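PDB 3GN3: putative protein-disulfide isomerase from Pseudomonas syringae pv. tomato, which probably catalyses the formation or rearrangement of protein disulfides as a member of the thioredoxin-like DsbA family. Local coordinates for residues A[63-68]-A[110-115]. Sequence-based numbering, arbitrary orientation.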
loop_
_atom_site.group_PDB
_atom_site.type_symbol
_atom_site.label_atom_id
_atom_site.label_comp_id
_atom_site.label_asym_id
_atom_site.label_seq_id
_atom_site.Cartn_x
_atom_site.Cartn_y
_atom_site.Cartn_z
ATOM N N SER A 63 -15.249 16.775 6.246
ATOM C CA SER A 63 -14.082 16.796 5.381
ATOM C C SER A 63 -14.459 16.717 3.907
ATOM O O SER A 63 -13.898 17.445 3.073
ATOM C CB SER A 63 -13.116 15.669 5.739
ATOM O OG SER A 63 -11.994 15.657 4.871
ATOM N N GLY A 64 -15.389 15.822 3.581
ATOM C CA GLY A 64 -15.829 15.649 2.191
ATOM C C GLY A 64 -16.401 16.915 1.562
ATOM O O GLY A 64 -16.116 17.220 0.394
ATOM N N VAL A 65 -17.193 17.655 2.337
ATOM C CA VAL A 65 -17.749 18.923 1.884
ATOM C C VAL A 65 -16.585 19.882 1.649
ATOM O O VAL A 65 -16.434 20.449 0.557
ATOM C CB VAL A 65 -18.694 19.543 2.934
ATOM C CG1 VAL A 65 -19.173 20.914 2.478
ATOM C CG2 VAL A 65 -19.852 18.633 3.227
ATOM N N ILE A 66 -15.743 20.031 2.673
ATOM C CA ILE A 66 -14.622 20.967 2.640
ATOM C C ILE A 66 -13.609 20.647 1.545
ATOM O O ILE A 66 -13.181 21.541 0.819
ATOM C CB ILE A 66 -13.959 21.105 4.031
ATOM C CG1 ILE A 66 -14.967 21.716 5.015
ATOM C CG2 ILE A 66 -12.669 21.951 3.939
ATOM C CD1 ILE A 66 -14.625 21.517 6.486
ATOM N N VAL A 67 -13.250 19.382 1.393
ATOM C CA VAL A 67 -12.323 18.987 0.320
ATOM C C VAL A 67 -12.908 19.330 -1.057
ATOM O O VAL A 67 -12.190 19.849 -1.929
ATOM C CB VAL A 67 -11.896 17.470 0.399
ATOM C CG1 VAL A 67 -11.169 17.021 -0.868
ATOM C CG2 VAL A 67 -11.028 17.211 1.621
ATOM N N ARG A 68 -14.201 19.039 -1.248
ATOM C CA ARG A 68 -14.884 19.389 -2.497
ATOM C C ARG A 68 -14.817 20.917 -2.766
ATOM O O ARG A 68 -14.509 21.336 -3.889
ATOM C CB ARG A 68 -16.334 18.860 -2.510
ATOM C CG ARG A 68 -16.974 18.812 -3.905
ATOM C CD ARG A 68 -18.402 18.241 -3.885
ATOM N NE ARG A 68 -19.104 18.458 -5.151
ATOM C CZ ARG A 68 -18.992 17.692 -6.235
ATOM N NH1 ARG A 68 -18.214 16.621 -6.227
ATOM N NH2 ARG A 68 -19.654 18.001 -7.349
ATOM N N ALA A 110 -25.324 22.033 11.588
ATOM C CA ALA A 110 -25.029 22.733 10.326
ATOM C C ALA A 110 -25.211 21.820 9.134
ATOM O O ALA A 110 -25.145 20.608 9.261
ATOM C CB ALA A 110 -23.624 23.320 10.330
ATOM N N THR A 111 -25.414 22.415 7.970
ATOM C CA THR A 111 -25.670 21.664 6.754
ATOM C C THR A 111 -24.504 21.830 5.794
ATOM O O THR A 111 -23.736 22.779 5.928
ATOM C CB THR A 111 -26.956 22.173 6.044
ATOM O OG1 THR A 111 -26.740 23.505 5.529
ATOM C CG2 THR A 111 -28.142 22.169 7.015
ATOM N N PRO A 112 -24.373 20.922 4.810
ATOM C CA PRO A 112 -23.398 21.181 3.766
ATOM C C PRO A 112 -23.471 22.622 3.243
ATOM O O PRO A 112 -22.432 23.244 3.041
ATOM C CB PRO A 112 -23.791 20.176 2.691
ATOM C CG PRO A 112 -24.228 19.025 3.477
ATOM C CD PRO A 112 -24.913 19.556 4.698
ATOM N N ASN A 113 -24.677 23.155 3.056
ATOM C CA ASN A 113 -24.842 24.526 2.577
ATOM C C ASN A 113 -24.363 25.579 3.569
ATOM O O ASN A 113 -23.813 26.589 3.144
ATOM C CB ASN A 113 -26.278 24.796 2.126
ATOM C CG ASN A 113 -26.513 24.415 0.678
ATOM O OD1 ASN A 113 -27.625 24.039 0.303
ATOM N ND2 ASN A 113 -25.472 24.496 -0.143
ATOM N N ASP A 114 -24.552 25.341 4.873
ATOM C CA ASP A 114 -23.977 26.214 5.907
ATOM C C ASP A 114 -22.442 26.306 5.816
ATOM O O ASP A 114 -21.876 27.408 5.805
ATOM C CB ASP A 114 -24.392 25.759 7.301
ATOM C CG ASP A 114 -25.869 25.924 7.549
ATOM O OD1 ASP A 114 -26.445 26.907 7.024
ATOM O OD2 ASP A 114 -26.462 25.083 8.264
ATOM N N ILE A 115 -21.790 25.139 5.716
ATOM C CA ILE A 115 -20.340 25.009 5.553
ATOM C C ILE A 115 -19.850 25.728 4.292
ATOM O O ILE A 115 -18.856 26.460 4.331
ATOM C CB ILE A 115 -19.911 23.505 5.583
ATOM C CG1 ILE A 115 -20.223 22.868 6.952
ATOM C CG2 ILE A 115 -18.445 23.309 5.196
ATOM C CD1 ILE A 115 -19.907 23.722 8.182
#
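Val65, in the first turn of helix 63-73, faces Pro112 and Ile115 in the opening turn of helix 112-123, and the two backbones come nearest at Val65 and Pro112, whose CA atoms are 6.4 Å apart. The CB of Val65 points at the second helix and its two methyls divide the work. CG1, set anti to the backbone N (chi1 176°), reaches Ile115 CG2 at 3.7 Å and also lies 4.0 Å from Pro112 O, at van der Waals range. The other methyl, CG2, touches the proline ring more loosely, 4.3 Å from Pro112 CB. Ile115 presents its branch methyl rather than its longer CG1-CD1 arm: chi1 of -63° sets CG2 anti to the backbone N, where it meets helix 63-73. That same methyl also meets Ile66, whose CG1 lies 3.8 Å away, so it touches two successive residues of that helix. Ile66 also packs on Thr25 and Phe97, and Ile115 on Asn107, so loops border the contact on both helices. Thr111, the N-cap residue just before Pro112, forms a capping box with Asp114. Asp114 N donates to Thr111 OG1 over 2.9 Å, and Thr111 N returns a bond to Asp114 OD2, meeting that oxygen on its anti side and 31° out of the carboxylate plane. Ala110 of the second subunit packs on Pro112, and the two Thr111 residues, one from each subunit, meet. Both helices fall between strands 48-54 and 157-160, consistent with the helical insertion that DsbA-like proteins carry in the thioredoxin fold. No hydrogen bond links the two segments; buried aliphatic packing joins them, while both capping bonds lie within 110-115 and Thr111 OG1 has a further, weak bond to Leu108 O of the second subunit.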